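MexT protein (Pseudomonas aeruginosa, PDB 6L33) activates transcription of the MexEF-OprN efflux pump genes as a LysR-type regulator that probably binds DNA, represented here by its regulatory domain. Local coordinates at residues B[43-46]-B[47-50]; B[183-187]-B[188-192]; B[194-197]-B[198-202]. One frame throughout, in Å; residues are numbered along the deposited sequence.

Contact 1 (B[43-46]-B[47-50]); sequences RANY and LLMP. With SO4 (sulfate ion), chain E.
L47 is tied into the turn by its backbone N, which donates to N45 OD1 at 2.9 Å, in the plane of the amide carbonyl and on a lone pair. N45 can accept there because its CG stands between its own backbone N and carbonyl carbon (chi1 59°), which brings OD1 round to the peptides that follow. The L47 side chain runs alongside that of Y46, pointing the same way, and its CD2 packs on Y46 CE1 at 3.7 Å; F179 and F109 add further ring contacts to Y46. L48 N is a second donor to N45 OD1, at 3.0 Å; its N-H is the straighter of the two (156°) but comes from above the carbonyl plane. Two backbone bonds on one oxygen fix the rotation of the amide, and its other end, ND2, lies 3.6 Å from L48 CD1. At M49, a selenomethionine, N turns back to N45 O at 2.9 Å in a weak, bent bond, while SE reaches A44 CB at 4.2 Å. P50 has no N-H to give and meets Y46 O through CD, 3.8 Å away. Among the atoms buried here, N45 N has no partner in the model. Just ahead of the turn, R43 N donates to a sulfate oxygen, O3, while its guanidinium reaches the second subunit, held mainly by Q136 there; R43 NH1 of the second subunit and R42 NH2 of this chain also bond to the ion, probably from the crystallisation liquor. The L47 N bond to N45 OD1 closes an Asx turn, with L48 N as extra donor, in a beta-alpha connection (strand 38-43 to helix 49-55) of the periplasmic-binding-protein-like fold of LysR regulatory domains.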
loop_
_atom_site.group_PDB
_atom_site.type_symbol
_atom_site.label_atom_id
_atom_site.label_comp_id
_atom_site.label_asym_id
_atom_site.label_seq_id
_atom_site.Cartn_x
_atom_site.Cartn_y
_atom_site.Cartn_z
ATOM N N ARG B 43 -2.133 5.269 5.517
ATOM C CA ARG B 43 -1.105 5.428 4.494
ATOM C C ARG B 43 -0.855 6.907 4.227
ATOM O O ARG B 43 -1.798 7.689 4.082
ATOM C CB ARG B 43 -1.528 4.720 3.206
ATOM C CG ARG B 43 -0.668 5.046 1.987
ATOM C CD ARG B 43 0.744 4.490 2.121
ATOM N NE ARG B 43 0.752 3.050 2.367
ATOM C CZ ARG B 43 0.621 2.126 1.420
ATOM N NH1 ARG B 43 0.475 2.489 0.153
ATOM N NH2 ARG B 43 0.639 0.839 1.739
ATOM N N ALA B 44 0.420 7.293 4.162
ATOM C CA ALA B 44 0.802 8.685 3.975
ATOM C C ALA B 44 1.847 8.806 2.875
ATOM O O ALA B 44 2.712 7.939 2.725
ATOM C CB ALA B 44 1.349 9.294 5.272
ATOM N N ASN B 45 1.748 9.889 2.107
ATOM C CA ASN B 45 2.755 10.269 1.126
ATOM C C ASN B 45 2.805 11.792 1.091
ATOM O O ASN B 45 1.992 12.467 1.727
ATOM C CB ASN B 45 2.459 9.669 -0.256
ATOM C CG ASN B 45 1.109 10.093 -0.809
ATOM O OD1 ASN B 45 0.927 11.236 -1.226
ATOM N ND2 ASN B 45 0.159 9.165 -0.828
ATOM N N TYR B 46 3.768 12.339 0.346
ATOM C CA TYR B 46 3.951 13.787 0.406
ATOM C C TYR B 46 2.788 14.562 -0.206
ATOM O O TYR B 46 2.681 15.768 0.038
ATOM C CB TYR B 46 5.275 14.199 -0.253
ATOM C CG TYR B 46 5.365 13.990 -1.749
ATOM C CD1 TYR B 46 4.814 14.908 -2.637
ATOM C CD2 TYR B 46 6.031 12.892 -2.274
ATOM C CE1 TYR B 46 4.902 14.723 -4.003
ATOM C CE2 TYR B 46 6.128 12.699 -3.640
ATOM C CZ TYR B 46 5.561 13.617 -4.498
ATOM O OH TYR B 46 5.655 13.427 -5.856
ATOM N N LEU B 47 1.913 13.911 -0.973
ATOM C CA LEU B 47 0.721 14.583 -1.481
ATOM C C LEU B 47 -0.436 14.536 -0.489
ATOM O O LEU B 47 -1.128 15.541 -0.299
ATOM C CB LEU B 47 0.280 13.963 -2.811
ATOM C CG LEU B 47 1.140 14.241 -4.046
ATOM C CD1 LEU B 47 0.478 13.668 -5.291
ATOM C CD2 LEU B 47 1.397 15.731 -4.207
ATOM N N LEU B 48 -0.663 13.383 0.145
ATOM C CA LEU B 48 -1.752 13.240 1.103
ATOM C C LEU B 48 -1.431 13.849 2.460
ATOM O O LEU B 48 -2.350 14.055 3.263
ATOM C CB LEU B 48 -2.097 11.762 1.299
ATOM C CG LEU B 48 -2.800 11.004 0.175
ATOM C CD1 LEU B 48 -3.150 9.600 0.642
ATOM C CD2 LEU B 48 -4.047 11.744 -0.283
HETATM N N MSE B 49 -0.162 14.136 2.732
HETATM C CA MSE B 49 0.275 14.528 4.069
HETATM C C MSE B 49 -0.423 15.784 4.626
HETATM O O MSE B 49 -0.909 15.752 5.758
HETATM C CB MSE B 49 1.797 14.710 4.083
HETATM C CG MSE B 49 2.384 14.833 5.463
HETATM SE SE MSE B 49 2.008 13.272 6.564
HETATM C CE MSE B 49 2.551 14.041 8.267
ATOM N N PRO B 50 -0.489 16.884 3.862
ATOM C CA PRO B 50 -1.248 18.041 4.367
ATOM C C PRO B 50 -2.727 17.749 4.547
ATOM O O PRO B 50 -3.339 18.271 5.487
ATOM C CB PRO B 50 -1.004 19.126 3.305
ATOM C CG PRO B 50 -0.515 18.412 2.112
ATOM C CD PRO B 50 0.201 17.202 2.598
HETATM S S SO4 E . -5.611 3.802 4.066
HETATM O O1 SO4 E . -6.927 4.409 3.887
HETATM O O2 SO4 E . -4.853 3.879 2.821
HETATM O O3 SO4 E . -4.893 4.515 5.116
HETATM O O4 SO4 E . -5.763 2.402 4.450
#

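Contact 2 (B[183-187]-B[188-192]); sequences MAWRG and AQDND
Past R186 the backbone leaves its strand in a 3-10 turn, with Q189 N bonded to R186 O (3.1 Å) and D190 N to G187 O (3.2 Å). The turn carries D190 back to W185, whose NE1 donates to D190 OD1 at 3.0 Å. The oxygen lies close to the indole plane and is met on the anti side of the carboxylate; ring and carboxylate planes are only 17° apart. R199 of the next helix adds a cation-pi contact to this ring and a long, weak ion pair to D190. The strand, 181-186, runs antiparallel to both its neighbours, 60-62 and 72-78, in a five-stranded mixed sheet of the LysR substrate-binding domain, and the turn leads from it to helix 193-203. R186 and Q189 lie side by side. Bends at chi2 (-89°) and chi3 fold the arginine so that NH1 donates to Q189 OE1 at 3.1 Å, in the guanidinium plane but above that of the amide, the planes 68° apart. The same fold brings R186 CG to 3.0 Å from Q189 OE1. Further on, D192 is the N-cap of the helix, its OD1 accepting from E195 N.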
loop_
_atom_site.group_PDB
_atom_site.type_symbol
_atom_site.label_atom_id
_atom_site.label_comp_id
_atom_site.label_asym_id
_atom_site.label_seq_id
_atom_site.Cartn_x
_atom_site.Cartn_y
_atom_site.Cartn_z
HETATM N N MSE B 183 9.094 13.834 10.404
HETATM C CA MSE B 183 7.983 13.668 11.326
HETATM C C MSE B 183 7.258 14.997 11.378
HETATM O O MSE B 183 7.868 16.026 11.659
HETATM C CB MSE B 183 8.436 13.251 12.723
HETATM C CG MSE B 183 7.275 13.180 13.705
HETATM SE SE MSE B 183 7.751 12.646 15.515
HETATM C CE MSE B 183 8.864 11.108 15.095
ATOM N N ALA B 184 5.963 14.984 11.089
ATOM C CA ALA B 184 5.186 16.209 11.023
ATOM C C ALA B 184 3.910 16.052 11.830
ATOM O O ALA B 184 3.270 14.995 11.806
ATOM C CB ALA B 184 4.847 16.582 9.576
ATOM N N TRP B 185 3.549 17.111 12.546
ATOM C CA TRP B 185 2.332 17.121 13.338
ATOM C C TRP B 185 1.768 18.532 13.325
ATOM O O TRP B 185 2.429 19.489 12.917
ATOM C CB TRP B 185 2.587 16.620 14.767
ATOM C CG TRP B 185 3.531 17.464 15.568
ATOM C CD1 TRP B 185 3.198 18.426 16.477
ATOM C CD2 TRP B 185 4.966 17.412 15.548
ATOM N NE1 TRP B 185 4.333 18.979 17.020
ATOM C CE2 TRP B 185 5.431 18.373 16.468
ATOM C CE3 TRP B 185 5.900 16.646 14.843
ATOM C CZ2 TRP B 185 6.788 18.592 16.698
ATOM C CZ3 TRP B 185 7.248 16.864 15.072
ATOM C CH2 TRP B 185 7.679 17.830 15.993
ATOM N N ARG B 186 0.526 18.646 13.770
ATOM C CA ARG B 186 -0.203 19.901 13.733
ATOM C C ARG B 186 0.137 20.747 14.953
ATOM O O ARG B 186 0.373 20.228 16.048
ATOM C CB ARG B 186 -1.704 19.631 13.679
ATOM C CG ARG B 186 -2.180 18.741 14.803
ATOM C CD ARG B 186 -2.111 17.257 14.460
ATOM N NE ARG B 186 -3.072 16.879 13.431
ATOM C CZ ARG B 186 -4.392 16.972 13.559
ATOM N NH1 ARG B 186 -4.938 17.420 14.683
ATOM N NH2 ARG B 186 -5.169 16.604 12.557
ATOM N N GLY B 187 0.161 22.066 14.749
ATOM C CA GLY B 187 0.577 22.968 15.811
ATOM C C GLY B 187 -0.261 22.857 17.069
ATOM O O GLY B 187 0.258 23.006 18.179
ATOM N N ALA B 188 -1.560 22.582 16.919
ATOM C CA ALA B 188 -2.444 22.497 18.077
ATOM C C ALA B 188 -2.006 21.414 19.053
ATOM O O ALA B 188 -2.181 21.567 20.267
ATOM C CB ALA B 188 -3.882 22.244 17.619
ATOM N N GLN B 189 -1.428 20.325 18.552
ATOM C CA GLN B 189 -1.077 19.178 19.379
ATOM C C GLN B 189 0.360 19.210 19.884
ATOM O O GLN B 189 0.796 18.243 20.518
ATOM C CB GLN B 189 -1.317 17.881 18.600
ATOM C CG GLN B 189 -2.602 17.158 18.971
ATOM C CD GLN B 189 -3.802 17.647 18.189
ATOM O OE1 GLN B 189 -3.691 18.536 17.350
ATOM N NE2 GLN B 189 -4.962 17.062 18.460
ATOM N N ASP B 190 1.109 20.285 19.619
ATOM C CA ASP B 190 2.457 20.395 20.167
ATOM C C ASP B 190 2.434 20.391 21.691
ATOM O O ASP B 190 3.364 19.880 22.328
ATOM C CB ASP B 190 3.131 21.664 19.641
ATOM C CG ASP B 190 4.642 21.636 19.799
ATOM O OD1 ASP B 190 5.268 20.648 19.362
ATOM O OD2 ASP B 190 5.202 22.608 20.350
ATOM N N ASN B 191 1.367 20.933 22.285
ATOM C CA ASN B 191 1.227 21.037 23.733
ATOM C C ASN B 191 0.736 19.745 24.372
ATOM O O ASN B 191 0.977 19.517 25.563
ATOM C CB ASN B 191 0.241 22.156 24.072
ATOM C CG ASN B 191 -1.208 21.749 23.820
ATOM O OD1 ASN B 191 -1.492 20.905 22.965
ATOM N ND2 ASN B 191 -2.128 22.347 24.566
ATOM N N ASP B 192 0.032 18.916 23.609
ATOM C CA ASP B 192 -0.702 17.793 24.180
ATOM C C ASP B 192 0.262 16.790 24.804
ATOM O O ASP B 192 1.222 16.371 24.146
ATOM C CB ASP B 192 -1.550 17.130 23.094
ATOM C CG ASP B 192 -2.503 16.080 23.643
ATOM O OD1 ASP B 192 -2.047 15.147 24.335
ATOM O OD2 ASP B 192 -3.717 16.189 23.375
#

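Contact 3 (B[194-197]-B[198-202]); sequences AERW and LRSRI
W197 and R201, one helical turn apart, cross at about a right angle. R201 CD makes a CH-pi contact over the five-membered ring, 3.9 Å from its centroid, and beyond it the guanidinium passes the indole N, with R201 CZ 3.1 Å from W197 NE1 and the planes 34° apart. NE1 thus sits over the centre of the guanidinium face, a close meeting of two donors that a bend at chi2 of R201 (55°) makes possible. E33 of helix 18-33 reconciles them, taking a hydrogen bond from W197 NE1 and a salt bridge from R201 NE. Helix 193-203, with its regular i to i+4 backbone bonds, is the last helix of the domain and packs on helix 18-33 and on strands 9-14 and 60-62, L198 lying against F10, I12 and V60. In a second shell, R201 NH1 donates to S200 OG at 3.2 Å, in its own guanidinium plane. That hydroxyl also lies 2.8 Å from W197 O and 3.1 Å from R196 O, which compete for its one proton. On another side of the helix, the R199 guanidinium lays one face over E195 O and R196 CA. A water bridges E195 OE2 and R199 NH1, which are too far apart to touch; S59 OG also bonds to OE2, and Q189 O accepts from NH1.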
loop_
_atom_site.group_PDB
_atom_site.type_symbol
_atom_site.label_atom_id
_atom_site.label_comp_id
_atom_site.label_asym_id
_atom_site.label_seq_id
_atom_site.Cartn_x
_atom_site.Cartn_y
_atom_site.Cartn_z
ATOM N N ALA B 194 -0.398 13.591 25.748
ATOM C CA ALA B 194 -0.586 12.286 25.125
ATOM C C ALA B 194 0.052 12.242 23.742
ATOM O O ALA B 194 0.620 11.218 23.343
ATOM C CB ALA B 194 -2.075 11.951 25.043
ATOM N N GLU B 195 -0.024 13.347 23.000
ATOM C CA GLU B 195 0.597 13.394 21.681
ATOM C C GLU B 195 2.107 13.569 21.779
ATOM O O GLU B 195 2.855 12.937 21.024
ATOM C CB GLU B 195 -0.028 14.511 20.849
ATOM C CG GLU B 195 -1.481 14.257 20.500
ATOM C CD GLU B 195 -1.675 12.990 19.692
ATOM O OE1 GLU B 195 -2.706 12.312 19.882
ATOM O OE2 GLU B 195 -0.791 12.671 18.867
ATOM N N ARG B 196 2.575 14.423 22.696
ATOM C CA ARG B 196 4.007 14.498 22.970
ATOM C C ARG B 196 4.560 13.125 23.320
ATOM O O ARG B 196 5.664 12.758 22.900
ATOM C CB ARG B 196 4.277 15.488 24.108
ATOM C CG ARG B 196 5.598 15.267 24.847
ATOM C CD ARG B 196 5.416 14.496 26.158
ATOM N NE ARG B 196 6.691 13.994 26.669
ATOM C CZ ARG B 196 6.808 13.054 27.602
ATOM N NH1 ARG B 196 5.725 12.503 28.133
ATOM N NH2 ARG B 196 8.010 12.663 28.002
ATOM N N TRP B 197 3.794 12.351 24.088
ATOM C CA TRP B 197 4.226 11.018 24.484
ATOM C C TRP B 197 4.334 10.092 23.279
ATOM O O TRP B 197 5.328 9.374 23.123
ATOM C CB TRP B 197 3.255 10.457 25.521
ATOM C CG TRP B 197 3.535 9.056 25.920
ATOM C CD1 TRP B 197 4.460 8.632 26.827
ATOM C CD2 TRP B 197 2.878 7.883 25.434
ATOM N NE1 TRP B 197 4.421 7.264 26.934
ATOM C CE2 TRP B 197 3.459 6.780 26.087
ATOM C CE3 TRP B 197 1.857 7.658 24.506
ATOM C CZ2 TRP B 197 3.052 5.474 25.845
ATOM C CZ3 TRP B 197 1.455 6.362 24.268
ATOM C CH2 TRP B 197 2.045 5.288 24.940
ATOM N N LEU B 198 3.321 10.099 22.410
ATOM C CA LEU B 198 3.362 9.253 21.221
ATOM C C LEU B 198 4.529 9.634 20.318
ATOM O O LEU B 198 5.266 8.766 19.838
ATOM C CB LEU B 198 2.039 9.351 20.461
ATOM C CG LEU B 198 2.005 8.683 19.084
ATOM C CD1 LEU B 198 2.330 7.202 19.198
ATOM C CD2 LEU B 198 0.654 8.893 18.423
ATOM N N ARG B 199 4.716 10.936 20.085
ATOM C CA ARG B 199 5.795 11.384 19.209
ATOM C C ARG B 199 7.160 11.039 19.789
ATOM O O ARG B 199 8.065 10.623 19.055
ATOM C CB ARG B 199 5.678 12.888 18.958
ATOM C CG ARG B 199 4.385 13.291 18.265
ATOM C CD ARG B 199 4.477 14.689 17.684
ATOM N NE ARG B 199 4.861 15.677 18.687
ATOM C CZ ARG B 199 3.999 16.399 19.395
ATOM N NH1 ARG B 199 2.692 16.245 19.214
ATOM N NH2 ARG B 199 4.442 17.277 20.285
ATOM N N SER B 200 7.332 11.202 21.104
ATOM C CA SER B 200 8.592 10.802 21.722
ATOM C C SER B 200 8.805 9.298 21.614
ATOM O O SER B 200 9.951 8.836 21.552
ATOM C CB SER B 200 8.638 11.252 23.184
ATOM O OG SER B 200 7.665 10.582 23.966
ATOM N N ARG B 201 7.721 8.520 21.569
ATOM C CA ARG B 201 7.858 7.077 21.401
ATOM C C ARG B 201 8.215 6.713 19.963
ATOM O O ARG B 201 8.983 5.771 19.737
ATOM C CB ARG B 201 6.575 6.368 21.837
ATOM C CG ARG B 201 6.618 5.827 23.266
ATOM C CD ARG B 201 6.957 6.930 24.258
ATOM N NE ARG B 201 7.198 6.430 25.608
ATOM C CZ ARG B 201 7.548 7.199 26.634
ATOM N NH1 ARG B 201 7.699 8.505 26.464
ATOM N NH2 ARG B 201 7.747 6.663 27.832
ATOM N N ILE B 202 7.675 7.440 18.981
ATOM C CA ILE B 202 8.077 7.214 17.594
ATOM C C ILE B 202 9.547 7.560 17.405
ATOM O O ILE B 202 10.294 6.830 16.740
ATOM C CB ILE B 202 7.192 8.022 16.625
ATOM C CG1 ILE B 202 5.715 7.677 16.809
ATOM C CG2 ILE B 202 7.622 7.760 15.185
ATOM C CD1 ILE B 202 5.241 6.552 15.930
HETATM O O HOH W 1 0.944 14.862 17.597
#

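Contacts 1 and 3 are partly buried, the latter backed by the sheet and helix 18-33; contact 2 is at the surface. Contacts 2 and 3, centres about 10 Å apart, join consecutive elements, strand 181-186 and helix 193-203; R199 stitches them together, and Q189 CG packs on E195 CG at 3.5 Å. Contact 1, about 16 Å from contact 2 between centres, meets it only through M49 CE packing on A184 CB. The chemistry differs: one amide oxygen grips backbone at contact 1, paired side-chain bonds span the turn at contact 2, and at contact 3 one arginine meets an indole face through CD and another lays its guanidinium over helix backbone. Contact 1 alone reaches the second subunit.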